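Local coordinates for uncharacterized egV family protein COG1307 (Ruminococcus gnavus, PDB 3JR7), which is of unknown function but belongs to the DegV family and may bind lipids, at residues E90-D95 with N113-G118; I25-G30 with S109-S114. All blocks are in the same frame, centred on the assembly; numbering follows the deposited sequence.

Both contacts use helix 111-126: interaction 2 (25-30 with 109-114) takes its first turn, and interaction 1 (90-95 with 113-118) the turns that follow, with Asn-113 and Ser-114 common to the two. Their centres lie about 11 Å apart. Helices 85-92 and 111-126 pack on the sheet that holds strand 22-27, and at that interface Ile-25 CD1 lies 3.4 Å from Tyr-92 CD1. Tyr-88 ties the contacts further: its hydroxyl is hydrogen-bonded to that of Ser-111, and its side chain touches Ala-115. Interaction 2 lies nearer the middle of the chain and holds Ser-109, whose OG is hydrogen-bonded to a pocket-bound polyether, probably from the crystallisation liquor; interaction 1 lies about 19 Å from the chain's centre.

Interaction 1 (E90-D95 with N113-G118); sequences ESYHCD and NSAVLG
The hydroxyl of Tyr-92 donates a 2.7 Å hydrogen bond from OH to the backbone O of Ala-115, a short bond between two buried groups. It reaches the carbonyl well off its axis, at a C=O...donor angle of 110° and tilted 31° from the carbonyl plane, so the tyrosine comes from the flank of the helix. Seen from the ring, the acceptor lies at the edge, near the ring plane. With CG anti to its carbonyl carbon (chi1 -54°), the Tyr-92 side chain extends from the last turn of helix 85-92 across to helix 111-126. These helices cover one face of the parallel strands 22-27, 98-103 and 130-135 in an alpha/beta domain, and the ring also packs on Val-101, Ile-131 and Val-133. Tyrosine suits this span because its ring packs among apolar side chains while its hydroxyl reaches a backbone carbonyl. Two small residues make room for it. Ala-115 CB stands 3.4 Å from Tyr-92 OH, while Gly-118, nearly one turn further on, brings its carbonyl carbon C to 3.6 Å from Tyr-92 CE2. Gly-118 has no side chain, and its backbone packs directly against the ring.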
loop_
_atom_site.group_PDB
_atom_site.type_symbol
_atom_site.label_atom_id
_atom_site.label_comp_id
_atom_site.label_asym_id
_atom_site.label_seq_id
_atom_site.Cartn_x
_atom_site.Cartn_y
_atom_site.Cartn_z
ATOM N N GLU A 90 10.552 0.073 18.786
ATOM C CA GLU A 90 11.954 -0.247 18.563
ATOM C C GLU A 90 12.479 0.364 17.257
ATOM O O GLU A 90 13.627 0.803 17.194
ATOM C CB GLU A 90 12.161 -1.772 18.576
ATOM C CG GLU A 90 11.898 -2.401 19.962
ATOM C CD GLU A 90 11.705 -3.938 19.954
ATOM O OE1 GLU A 90 11.958 -4.579 18.903
ATOM O OE2 GLU A 90 11.292 -4.492 21.015
ATOM N N SER A 91 11.645 0.425 16.219
ATOM C CA SER A 91 12.058 1.046 14.955
ATOM C C SER A 91 12.232 2.561 15.082
ATOM O O SER A 91 12.963 3.172 14.308
ATOM C CB SER A 91 11.077 0.727 13.831
ATOM O OG SER A 91 9.862 1.515 13.930
ATOM N N TYR A 92 11.546 3.172 16.035
ATOM C CA TYR A 92 11.666 4.621 16.237
ATOM C C TYR A 92 12.975 4.951 16.964
ATOM O O TYR A 92 13.563 6.020 16.809
ATOM C CB TYR A 92 10.473 5.168 17.037
ATOM C CG TYR A 92 9.091 4.872 16.513
ATOM C CD1 TYR A 92 8.874 4.475 15.182
ATOM C CD2 TYR A 92 7.979 4.990 17.345
ATOM C CE1 TYR A 92 7.580 4.203 14.706
ATOM C CE2 TYR A 92 6.717 4.744 16.889
ATOM C CZ TYR A 92 6.511 4.336 15.558
ATOM O OH TYR A 92 5.224 4.101 15.109
ATOM N N HIS A 93 13.429 4.035 17.798
ATOM C CA HIS A 93 14.624 4.279 18.618
ATOM C C HIS A 93 15.885 4.057 17.773
ATOM O O HIS A 93 16.276 2.906 17.482
ATOM C CB HIS A 93 14.563 3.322 19.805
ATOM C CG HIS A 93 15.691 3.466 20.779
ATOM N ND1 HIS A 93 15.971 4.650 21.424
ATOM C CD2 HIS A 93 16.554 2.553 21.274
ATOM C CE1 HIS A 93 16.996 4.474 22.235
ATOM N NE2 HIS A 93 17.356 3.208 22.172
ATOM N N CYS A 94 16.500 5.167 17.355
ATOM C CA CYS A 94 17.676 5.163 16.477
ATOM C C CYS A 94 18.243 6.578 16.405
ATOM O O CYS A 94 17.716 7.493 17.000
ATOM C CB CYS A 94 17.317 4.692 15.069
ATOM S SG CYS A 94 16.118 5.801 14.232
ATOM N N ASP A 95 19.308 6.762 15.642
ATOM C CA ASP A 95 20.019 8.027 15.583
ATOM C C ASP A 95 19.348 9.100 14.717
ATOM O O ASP A 95 19.806 10.247 14.722
ATOM C CB ASP A 95 21.460 7.792 15.026
ATOM C CG ASP A 95 22.379 7.163 16.036
ATOM O OD1 ASP A 95 22.045 7.089 17.240
ATOM O OD2 ASP A 95 23.468 6.737 15.625
ATOM N N ASN A 113 -3.078 2.152 14.251
ATOM C CA ASN A 113 -3.214 2.270 15.721
ATOM C C ASN A 113 -2.007 1.750 16.529
ATOM O O ASN A 113 -1.585 2.327 17.574
ATOM C CB ASN A 113 -4.499 1.584 16.144
ATOM C CG ASN A 113 -5.724 2.394 15.800
ATOM O OD1 ASN A 113 -5.644 3.581 15.455
ATOM N ND2 ASN A 113 -6.876 1.760 15.909
ATOM N N SER A 114 -1.430 0.667 16.028
ATOM C CA SER A 114 -0.247 0.100 16.601
ATOM C C SER A 114 0.964 1.029 16.555
ATOM O O SER A 114 1.661 1.183 17.562
ATOM C CB SER A 114 0.053 -1.188 15.905
ATOM O OG SER A 114 1.128 -1.794 16.494
ATOM N N ALA A 115 1.177 1.646 15.394
ATOM C CA ALA A 115 2.225 2.624 15.184
ATOM C C ALA A 115 2.072 3.829 16.138
ATOM O O ALA A 115 3.054 4.299 16.703
ATOM C CB ALA A 115 2.231 3.104 13.726
ATOM N N VAL A 116 0.830 4.293 16.318
ATOM C CA VAL A 116 0.516 5.384 17.240
ATOM C C VAL A 116 0.809 5.004 18.703
ATOM O O VAL A 116 1.432 5.768 19.466
ATOM C CB VAL A 116 -0.946 5.886 17.035
ATOM C CG1 VAL A 116 -1.401 6.913 18.200
ATOM C CG2 VAL A 116 -1.092 6.541 15.657
ATOM N N LEU A 117 0.388 3.817 19.100
ATOM C CA LEU A 117 0.634 3.334 20.450
ATOM C C LEU A 117 2.156 3.156 20.638
ATOM O O LEU A 117 2.703 3.445 21.710
ATOM C CB LEU A 117 -0.145 2.009 20.658
ATOM C CG LEU A 117 -0.359 1.492 22.043
ATOM C CD1 LEU A 117 -1.064 2.597 22.899
ATOM C CD2 LEU A 117 -1.224 0.201 21.943
ATOM N N GLY A 118 2.848 2.683 19.604
ATOM C CA GLY A 118 4.289 2.579 19.659
ATOM C C GLY A 118 4.961 3.916 19.967
ATOM O O GLY A 118 5.974 3.971 20.676
#

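Interaction 2 (I25-G30 with S109-S114); sequences IVDSCG and SGSYNS
Strand 22-27 ends at Asp-27 opposite the first turn of helix 111-126, the CA atoms of Asp-27 and Ser-111 standing 7.5 Å apart, and the chain then folds into a type I turn from Asp-27 to Gly-30. Between the two, Ser-111 OG donates to Asp-27 OD2 at 2.8 Å. The hydroxyl meets OD2 on its anti side, 16° out of the carboxylate plane. Each side chain starts toward the other. Ser-111 OG is anti to its own backbone N (chi1 -176°), which carries the hydroxyl across to the aspartate, whose CG sits between its backbone N and carbonyl carbon (chi1 69°).

Several groups hold this pair. The same OD2 accepts from the backbone N of Leu-104, and Ser-111 OG is also hydrogen-bonded to the hydroxyl of Tyr-88. The other carboxylate oxygen turns back on its own loop, where Cys-29 N makes a weak bond to Asp-27 OD1 at 3.3 Å. Aspartate thus suits the strand end, short enough to serve both the turn and the helix start. OD1 also lies close to Glu-143 OE1, a like-charged neighbour.

On the helix side, Ser-109 OG accepts from the backbone N of Ser-111 at 3.0 Å, forming an ST turn just ahead of the helix, with Gly-110 at the N-cap position. Ser-109 OG is hydrogen-bonded as well to the bound polyether, probably a crystallisation component, which occupies the ligand pocket. A strand end and a helix start meeting beside a pocket, both at the C-terminal edge of parallel strands 22-27 and 98-103, are characteristic of alpha/beta folds; here the site is consistent with the lipid binding assigned to the DegV family.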
loop_
_atom_site.group_PDB
_atom_site.type_symbol
_atom_site.label_atom_id
_atom_site.label_comp_id
_atom_site.label_asym_id
_atom_site.label_seq_id
_atom_site.Cartn_x
_atom_site.Cartn_y
_atom_site.Cartn_z
ATOM N N ILE A 25 9.737 4.715 8.031
ATOM C CA ILE A 25 9.320 3.374 8.382
ATOM C C ILE A 25 7.981 3.101 7.675
ATOM O O ILE A 25 7.066 3.891 7.762
ATOM C CB ILE A 25 9.089 3.255 9.892
ATOM C CG1 ILE A 25 10.395 3.608 10.666
ATOM C CG2 ILE A 25 8.563 1.856 10.254
ATOM C CD1 ILE A 25 10.155 3.872 12.105
ATOM N N VAL A 26 7.877 1.983 7.008
ATOM C CA VAL A 26 6.701 1.609 6.248
ATOM C C VAL A 26 6.311 0.208 6.659
ATOM O O VAL A 26 7.189 -0.668 6.755
ATOM C CB VAL A 26 7.016 1.647 4.747
ATOM C CG1 VAL A 26 5.733 1.380 3.915
ATOM C CG2 VAL A 26 7.637 2.998 4.382
ATOM N N ASP A 27 5.027 -0.052 6.934
ATOM C CA ASP A 27 4.656 -1.426 7.209
ATOM C C ASP A 27 4.822 -2.254 5.932
ATOM O O ASP A 27 4.953 -1.707 4.836
ATOM C CB ASP A 27 3.272 -1.593 7.870
ATOM C CG ASP A 27 2.096 -1.254 6.949
ATOM O OD1 ASP A 27 2.151 -1.471 5.708
ATOM O OD2 ASP A 27 1.060 -0.850 7.510
ATOM N N SER A 28 4.893 -3.577 6.085
ATOM C CA SER A 28 5.437 -4.421 5.001
ATOM C C SER A 28 4.482 -4.487 3.793
ATOM O O SER A 28 4.856 -4.875 2.722
ATOM C CB SER A 28 5.742 -5.812 5.524
ATOM O OG SER A 28 4.572 -6.449 5.934
ATOM N N CYS A 29 3.249 -4.050 3.975
ATOM C CA CYS A 29 2.316 -3.993 2.844
ATOM C C CYS A 29 2.843 -3.070 1.755
ATOM O O CYS A 29 2.712 -3.360 0.555
ATOM C CB CYS A 29 0.914 -3.585 3.305
ATOM S SG CYS A 29 -0.281 -3.712 1.970
ATOM N N GLY A 30 3.492 -1.992 2.165
ATOM C CA GLY A 30 3.986 -1.012 1.235
ATOM C C GLY A 30 5.233 -1.489 0.546
ATOM O O GLY A 30 6.262 -1.635 1.221
ATOM N N SER A 109 -6.889 -2.169 8.837
ATOM C CA SER A 109 -5.814 -2.841 9.579
ATOM C C SER A 109 -5.576 -2.098 10.897
ATOM O O SER A 109 -5.723 -0.901 10.948
ATOM C CB SER A 109 -4.515 -2.785 8.769
ATOM O OG SER A 109 -3.397 -3.279 9.497
ATOM N N GLY A 110 -5.137 -2.811 11.917
ATOM C CA GLY A 110 -4.690 -2.183 13.162
ATOM C C GLY A 110 -3.257 -1.633 13.112
ATOM O O GLY A 110 -2.727 -1.153 14.147
ATOM N N SER A 111 -2.647 -1.612 11.924
ATOM C CA SER A 111 -1.241 -1.194 11.776
ATOM C C SER A 111 -1.083 0.272 12.216
ATOM O O SER A 111 -0.193 0.582 13.005
ATOM C CB SER A 111 -0.730 -1.416 10.333
ATOM O OG SER A 111 0.653 -1.085 10.220
ATOM N N TYR A 112 -1.947 1.149 11.711
ATOM C CA TYR A 112 -1.978 2.568 12.112
ATOM C C TYR A 112 -2.058 2.724 13.646
ATOM O O TYR A 112 -1.213 3.350 14.262
ATOM C CB TYR A 112 -3.152 3.327 11.505
ATOM C CG TYR A 112 -3.184 4.785 11.947
ATOM C CD1 TYR A 112 -2.243 5.705 11.466
ATOM C CD2 TYR A 112 -4.140 5.239 12.825
ATOM C CE1 TYR A 112 -2.245 7.040 11.890
ATOM C CE2 TYR A 112 -4.151 6.589 13.259
ATOM C CZ TYR A 112 -3.202 7.462 12.799
ATOM O OH TYR A 112 -3.224 8.771 13.226
ATOM N N ASN A 113 -3.078 2.152 14.251
ATOM C CA ASN A 113 -3.214 2.270 15.721
ATOM C C ASN A 113 -2.007 1.750 16.529
ATOM O O ASN A 113 -1.585 2.327 17.574
ATOM C CB ASN A 113 -4.499 1.584 16.144
ATOM C CG ASN A 113 -5.724 2.394 15.800
ATOM O OD1 ASN A 113 -5.644 3.581 15.455
ATOM N ND2 ASN A 113 -6.876 1.760 15.909
ATOM N N SER A 114 -1.430 0.667 16.028
ATOM C CA SER A 114 -0.247 0.100 16.601
ATOM C C SER A 114 0.964 1.029 16.555
ATOM O O SER A 114 1.661 1.183 17.562
ATOM C CB SER A 114 0.053 -1.188 15.905
ATOM O OG SER A 114 1.128 -1.794 16.494
#